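Local coordinates for protein anopheles gambiae adenosine kinase (PDB 3LOO) that phosphorylates adenosine at high affinity as an adenosine kinase of the pfkB carbohydrate kinase family, at residues Y77-Q91 / Y111-V124. Numbering follows the deposited sequence.
Sequences YIAGGSVQNSLRVAQ and YARILEERATSNGV. With B4P (bis(adenosine)-5'-tetraphosphate), chain D.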
loop_
_atom_site.group_PDB
_atom_site.type_symbol
_atom_site.label_atom_id
_atom_site.label_comp_id
_atom_site.label_asym_id
_atom_site.label_seq_id
_atom_site.Cartn_x
_atom_site.Cartn_y
_atom_site.Cartn_z
ATOM N N TYR A 77 -0.778 17.300 9.213
ATOM C CA TYR A 77 0.302 16.433 8.748
ATOM C C TYR A 77 0.105 15.026 9.293
ATOM O O TYR A 77 -0.013 14.843 10.502
ATOM C CB TYR A 77 1.648 16.966 9.242
ATOM C CG TYR A 77 2.188 18.169 8.496
ATOM C CD1 TYR A 77 2.021 18.296 7.098
ATOM C CD2 TYR A 77 2.940 19.144 9.163
ATOM C CE1 TYR A 77 2.551 19.398 6.400
ATOM C CE2 TYR A 77 3.475 20.252 8.467
ATOM C CZ TYR A 77 3.277 20.365 7.095
ATOM O OH TYR A 77 3.837 21.422 6.404
ATOM N N ILE A 78 0.089 14.025 8.417
ATOM C CA ILE A 78 -0.093 12.655 8.872
ATOM C C ILE A 78 0.878 11.773 8.157
ATOM O O ILE A 78 1.001 11.849 6.937
ATOM C CB ILE A 78 -1.557 12.121 8.681
ATOM C CG1 ILE A 78 -2.576 13.131 9.206
ATOM C CG2 ILE A 78 -1.718 10.807 9.441
ATOM C CD1 ILE A 78 -4.036 12.957 8.643
ATOM N N ALA A 79 1.588 10.941 8.909
ATOM C CA ALA A 79 2.539 10.010 8.279
ATOM C C ALA A 79 1.777 9.111 7.315
ATOM O O ALA A 79 0.745 8.578 7.681
ATOM C CB ALA A 79 3.236 9.178 9.359
ATOM N N GLY A 80 2.229 8.991 6.072
ATOM C CA GLY A 80 1.509 8.177 5.073
ATOM C C GLY A 80 2.414 7.412 4.135
ATOM O O GLY A 80 3.505 6.991 4.515
ATOM N N GLY A 81 1.971 7.256 2.893
ATOM C CA GLY A 81 2.555 6.254 2.011
ATOM C C GLY A 81 1.891 4.900 2.297
ATOM O O GLY A 81 1.790 4.446 3.458
ATOM N N SER A 82 1.385 4.289 1.238
ATOM C CA SER A 82 0.599 3.058 1.342
ATOM C C SER A 82 1.312 1.917 2.123
ATOM O O SER A 82 0.799 1.439 3.118
ATOM C CB SER A 82 0.242 2.577 -0.065
ATOM O OG SER A 82 -0.567 1.421 0.010
ATOM N N VAL A 83 2.473 1.489 1.649
ATOM C CA VAL A 83 3.183 0.358 2.237
ATOM C C VAL A 83 3.656 0.723 3.650
ATOM O O VAL A 83 3.560 -0.088 4.566
ATOM C CB VAL A 83 4.435 -0.073 1.359
ATOM C CG1 VAL A 83 5.266 -1.171 2.096
ATOM C CG2 VAL A 83 3.980 -0.548 -0.001
ATOM N N GLN A 84 4.162 1.948 3.826
ATOM C CA GLN A 84 4.494 2.431 5.159
ATOM C C GLN A 84 3.336 2.327 6.159
ATOM O O GLN A 84 3.535 1.816 7.279
ATOM C CB GLN A 84 5.068 3.855 5.126
ATOM C CG GLN A 84 5.792 4.181 6.437
ATOM C CD GLN A 84 6.708 5.399 6.342
ATOM O OE1 GLN A 84 7.822 5.356 6.840
ATOM N NE2 GLN A 84 6.212 6.512 5.756
ATOM N N ASN A 85 2.154 2.799 5.759
ATOM C CA ASN A 85 0.945 2.700 6.571
ATOM C C ASN A 85 0.656 1.240 6.961
ATOM O O ASN A 85 0.342 0.954 8.108
ATOM C CB ASN A 85 -0.305 3.143 5.791
ATOM C CG ASN A 85 -0.448 4.659 5.638
ATOM O OD1 ASN A 85 0.149 5.452 6.366
ATOM N ND2 ASN A 85 -1.243 5.056 4.635
ATOM N N SER A 86 0.713 0.341 5.970
ATOM C CA SER A 86 0.414 -1.066 6.196
ATOM C C SER A 86 1.399 -1.700 7.202
ATOM O O SER A 86 0.997 -2.431 8.107
ATOM C CB SER A 86 0.400 -1.819 4.857
ATOM O OG SER A 86 -0.774 -1.511 4.097
ATOM N N LEU A 87 2.687 -1.428 7.028
ATOM C CA LEU A 87 3.695 -1.942 7.961
ATOM C C LEU A 87 3.546 -1.357 9.393
ATOM O O LEU A 87 3.761 -2.076 10.383
ATOM C CB LEU A 87 5.103 -1.749 7.385
ATOM C CG LEU A 87 5.591 -2.924 6.555
ATOM C CD1 LEU A 87 4.704 -3.308 5.383
ATOM C CD2 LEU A 87 7.053 -2.653 6.069
ATOM N N ARG A 88 3.114 -0.097 9.503
ATOM C CA ARG A 88 2.862 0.514 10.811
ATOM C C ARG A 88 1.664 -0.165 11.510
ATOM O O ARG A 88 1.755 -0.502 12.699
ATOM C CB ARG A 88 2.685 2.045 10.700
ATOM C CG ARG A 88 3.982 2.826 10.292
ATOM C CD ARG A 88 3.694 4.340 10.049
ATOM N NE ARG A 88 2.941 4.849 11.205
ATOM C CZ ARG A 88 1.939 5.722 11.169
ATOM N NH1 ARG A 88 1.521 6.261 10.026
ATOM N NH2 ARG A 88 1.346 6.060 12.308
ATOM N N VAL A 89 0.581 -0.399 10.764
ATOM C CA VAL A 89 -0.566 -1.150 11.291
ATOM C C VAL A 89 -0.182 -2.582 11.690
ATOM O O VAL A 89 -0.512 -3.013 12.792
ATOM C CB VAL A 89 -1.827 -1.078 10.337
ATOM C CG1 VAL A 89 -3.009 -2.028 10.809
ATOM C CG2 VAL A 89 -2.283 0.390 10.170
ATOM N N ALA A 90 0.515 -3.313 10.808
ATOM C CA ALA A 90 1.034 -4.625 11.149
ATOM C C ALA A 90 1.922 -4.669 12.426
ATOM O O ALA A 90 1.799 -5.589 13.242
ATOM C CB ALA A 90 1.802 -5.232 9.953
ATOM N N GLN A 91 2.833 -3.712 12.574
ATOM C CA GLN A 91 3.652 -3.606 13.774
ATOM C C GLN A 91 2.831 -3.295 15.049
ATOM O O GLN A 91 3.092 -3.850 16.146
ATOM C CB GLN A 91 4.728 -2.547 13.546
ATOM C CG GLN A 91 5.911 -3.092 12.793
ATOM C CD GLN A 91 6.710 -4.135 13.607
ATOM O OE1 GLN A 91 6.550 -4.277 14.830
ATOM N NE2 GLN A 91 7.582 -4.831 12.933
ATOM N N TYR A 111 10.327 16.873 7.185
ATOM C CA TYR A 111 9.256 15.943 6.823
ATOM C C TYR A 111 9.738 14.531 7.011
ATOM O O TYR A 111 8.979 13.720 7.482
ATOM C CB TYR A 111 8.774 16.147 5.366
ATOM C CG TYR A 111 7.862 17.336 5.148
ATOM C CD1 TYR A 111 7.404 18.121 6.215
ATOM C CD2 TYR A 111 7.439 17.672 3.859
ATOM C CE1 TYR A 111 6.537 19.198 6.001
ATOM C CE2 TYR A 111 6.580 18.708 3.636
ATOM C CZ TYR A 111 6.134 19.478 4.705
ATOM O OH TYR A 111 5.292 20.535 4.441
ATOM N N ALA A 112 10.995 14.238 6.629
ATOM C CA ALA A 112 11.538 12.903 6.825
ATOM C C ALA A 112 11.587 12.508 8.316
ATOM O O ALA A 112 11.353 11.340 8.625
ATOM C CB ALA A 112 12.919 12.741 6.181
ATOM N N ARG A 113 11.871 13.454 9.229
ATOM C CA ARG A 113 11.914 13.095 10.688
ATOM C C ARG A 113 10.544 12.816 11.246
ATOM O O ARG A 113 10.422 11.984 12.132
ATOM C CB ARG A 113 12.529 14.165 11.606
ATOM C CG ARG A 113 13.353 15.189 10.953
ATOM C CD ARG A 113 13.906 16.210 11.967
ATOM N NE ARG A 113 14.881 15.564 12.817
ATOM C CZ ARG A 113 16.169 15.521 12.530
ATOM N NH1 ARG A 113 17.017 14.899 13.342
ATOM N NH2 ARG A 113 16.593 16.104 11.435
ATOM N N ILE A 114 9.510 13.531 10.775
ATOM C CA ILE A 114 8.149 13.172 11.169
ATOM C C ILE A 114 7.836 11.711 10.777
ATOM O O ILE A 114 7.283 10.946 11.593
ATOM C CB ILE A 114 7.071 14.136 10.561
ATOM C CG1 ILE A 114 7.175 15.556 11.165
ATOM C CG2 ILE A 114 5.665 13.575 10.775
ATOM C CD1 ILE A 114 6.735 16.670 10.193
ATOM N N LEU A 115 8.190 11.325 9.538
ATOM C CA LEU A 115 7.933 9.949 9.037
ATOM C C LEU A 115 8.767 8.919 9.833
ATOM O O LEU A 115 8.256 7.940 10.332
ATOM C CB LEU A 115 8.270 9.846 7.542
ATOM C CG LEU A 115 7.411 10.712 6.609
ATOM C CD1 LEU A 115 7.698 10.320 5.157
ATOM C CD2 LEU A 115 5.896 10.579 6.938
ATOM N N GLU A 116 10.056 9.158 9.923
ATOM C CA GLU A 116 10.961 8.315 10.700
ATOM C C GLU A 116 10.486 8.044 12.121
ATOM O O GLU A 116 10.406 6.900 12.568
ATOM C CB GLU A 116 12.277 9.037 10.806
ATOM C CG GLU A 116 13.289 8.611 9.830
ATOM C CD GLU A 116 14.318 7.755 10.472
ATOM O OE1 GLU A 116 15.315 7.382 9.801
ATOM O OE2 GLU A 116 14.113 7.455 11.660
ATOM N N GLU A 117 10.194 9.126 12.839
ATOM C CA GLU A 117 9.793 9.009 14.222
ATOM C C GLU A 117 8.495 8.264 14.373
ATOM O O GLU A 117 8.438 7.371 15.203
ATOM C CB GLU A 117 9.759 10.379 14.917
ATOM C CG GLU A 117 11.182 10.918 15.028
ATOM C CD GLU A 117 11.289 12.250 15.740
ATOM O OE1 GLU A 117 10.335 13.058 15.665
ATOM O OE2 GLU A 117 12.356 12.489 16.362
ATOM N N ARG A 118 7.457 8.601 13.590
ATOM C CA ARG A 118 6.185 7.854 13.680
ATOM C C ARG A 118 6.339 6.366 13.331
ATOM O O ARG A 118 5.820 5.490 14.027
ATOM C CB ARG A 118 5.074 8.436 12.772
ATOM C CG ARG A 118 4.743 9.899 13.021
ATOM C CD ARG A 118 3.719 10.173 14.160
ATOM N NE ARG A 118 3.766 11.611 14.495
ATOM C CZ ARG A 118 3.178 12.601 13.806
ATOM N NH1 ARG A 118 2.423 12.352 12.728
ATOM N NH2 ARG A 118 3.341 13.860 14.204
ATOM N N ALA A 119 7.015 6.061 12.231
ATOM C CA ALA A 119 7.118 4.661 11.838
ATOM C C ALA A 119 8.002 3.871 12.851
ATOM O O ALA A 119 7.630 2.780 13.253
ATOM C CB ALA A 119 7.612 4.521 10.401
ATOM N N THR A 120 9.120 4.442 13.282
ATOM C CA THR A 120 9.947 3.802 14.335
ATOM C C THR A 120 9.185 3.633 15.663
ATOM O O THR A 120 9.283 2.596 16.266
ATOM C CB THR A 120 11.313 4.525 14.557
ATOM O OG1 THR A 120 12.097 4.402 13.361
ATOM C CG2 THR A 120 12.138 3.850 15.724
ATOM N N SER A 121 8.410 4.628 16.090
ATOM C CA SER A 121 7.576 4.463 17.297
ATOM C C SER A 121 6.604 3.313 17.242
ATOM O O SER A 121 6.394 2.659 18.260
ATOM C CB SER A 121 6.782 5.710 17.618
ATOM O OG SER A 121 7.720 6.751 17.691
ATOM N N ASN A 122 6.021 3.083 16.066
ATOM C CA ASN A 122 5.108 1.965 15.849
ATOM C C ASN A 122 5.785 0.603 15.793
ATOM O O ASN A 122 5.096 -0.418 15.921
ATOM C CB ASN A 122 4.257 2.196 14.583
ATOM C CG ASN A 122 3.298 3.377 14.729
ATOM O OD1 ASN A 122 2.712 3.595 15.796
ATOM N ND2 ASN A 122 3.143 4.148 13.669
ATOM N N GLY A 123 7.115 0.579 15.623
ATOM C CA GLY A 123 7.883 -0.672 15.654
ATOM C C GLY A 123 8.534 -1.058 14.316
ATOM O O GLY A 123 9.246 -2.063 14.219
ATOM N N VAL A 124 8.309 -0.260 13.269
ATOM C CA VAL A 124 8.993 -0.521 12.003
ATOM C C VAL A 124 10.477 -0.261 12.096
ATOM O O VAL A 124 10.926 0.762 12.668
ATOM C CB VAL A 124 8.362 0.328 10.847
ATOM C CG1 VAL A 124 8.960 -0.048 9.495
ATOM C CG2 VAL A 124 6.828 0.135 10.859
HETATM P PA B4P D . -6.913 5.962 0.830
HETATM O O1A B4P D . -7.398 6.658 2.092
HETATM O O2A B4P D . -7.272 6.601 -0.511
HETATM O O3A B4P D . -7.670 4.547 0.800
HETATM P PB B4P D . -6.865 3.172 0.760
HETATM O O1B B4P D . -6.135 2.913 2.080
HETATM O O2B B4P D . -6.138 2.956 -0.557
HETATM O O3B B4P D . -8.367 2.461 0.824
HETATM P PG B4P D . -9.040 1.472 -0.254
HETATM O O1G B4P D . -9.906 2.199 -1.226
HETATM O O2G B4P D . -7.909 0.673 -0.872
HETATM O O3G B4P D . -9.928 0.475 0.629
HETATM P PD B4P D . -11.528 0.328 0.773
HETATM O O1D B4P D . -12.120 1.688 0.748
HETATM O O2D B4P D . -12.078 -0.756 -0.111
HETATM O O5E B4P D . -5.318 5.661 0.925
HETATM C C5E B4P D . -4.617 6.764 1.456
HETATM C C4E B4P D . -3.122 6.635 1.402
HETATM O O4E B4P D . -2.623 6.460 0.076
HETATM C C3E B4P D . -2.532 7.942 1.857
HETATM O O3E B4P D . -2.056 7.688 3.194
HETATM C C2E B4P D . -1.365 8.200 0.911
HETATM O O2E B4P D . -0.116 8.488 1.552
HETATM C C1E B4P D . -1.298 6.923 0.053
HETATM N N9A B4P D . -0.900 7.266 -1.324
HETATM C C8A B4P D . -1.587 8.002 -2.247
HETATM N N7A B4P D . -0.828 8.071 -3.380
HETATM C C5A B4P D . 0.350 7.413 -3.168
HETATM C C6A B4P D . 1.493 7.140 -3.938
HETATM N N6A B4P D . 1.660 7.603 -5.216
HETATM N N1A B4P D . 2.507 6.434 -3.378
HETATM C C2A B4P D . 2.411 5.945 -2.116
HETATM N N3A B4P D . 1.323 6.181 -1.366
HETATM C C4A B4P D . 0.285 6.897 -1.870
HETATM O O5F B4P D . -11.573 -0.159 2.299
HETATM C C5F B4P D . -10.714 -1.181 2.791
HETATM C C4F B4P D . -11.355 -1.704 4.076
HETATM O O4F B4P D . -11.737 -0.635 4.961
HETATM C C3F B4P D . -12.678 -2.391 3.783
HETATM O O3F B4P D . -12.436 -3.714 3.320
HETATM C C2F B4P D . -13.375 -2.330 5.129
HETATM O O2F B4P D . -12.920 -3.400 5.982
HETATM C C1F B4P D . -12.939 -0.957 5.671
HETATM N N9B B4P D . -13.997 0.031 5.287
HETATM C C8B B4P D . -13.929 0.907 4.265
HETATM N N7B B4P D . -15.061 1.647 4.183
HETATM C C5B B4P D . -15.897 1.255 5.167
HETATM C C6B B4P D . -17.176 1.609 5.585
HETATM N N6B B4P D . -17.839 2.590 4.921
HETATM N N1B B4P D . -17.737 0.983 6.666
HETATM C C2B B4P D . -17.076 0.004 7.333
HETATM N N3B B4P D . -15.826 -0.394 6.962
HETATM C C4B B4P D . -15.195 0.184 5.892
#
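Tyr111 turns a ring edge toward the face of Tyr77, an offset edge-to-face pair with planes at 69°, and the two hydroxyls share a hydrogen bond, OH to OH 2.6 Å. One turn on, Leu115 sends its methyls to different partners: CD2 lies 3.7 Å from Ala79 CA, while CD1 meets the Gln84 amide crosswise. The extended Gln84 chain gives NE2 to Gly80 O (3.0 Å, 165°) in its own amide plane, and its OE1 bonds Tyr128, so the amide links Gly80, just before the helix, to strand 125-131. Arg118 lays its CB against Ala79 CB (3.9 Å) and above one face of the Arg88 guanidinium, offset toward its rim. Ala119 CB then fits between Gln84 OE1 and Arg88 CD. The bend of Arg88 at chi3 (50°) brings its guanidinium round beside the Asn122 side-chain amide, nearly coplanar with it, and Phe355 adds a cation-pi contact. Helix 111-122 closes in a Schellman motif at Gly123, against which Gln91 packs; Val124 CG2 sits 3.8 Å from Leu87 O. The chemistry thus implies apolar patches interspersed with buried polar groups, backing the turn where Gly81 N and Asn85 ND2 bind the hydroxyls of one ribose of bis(adenosine)-5'-tetraphosphate.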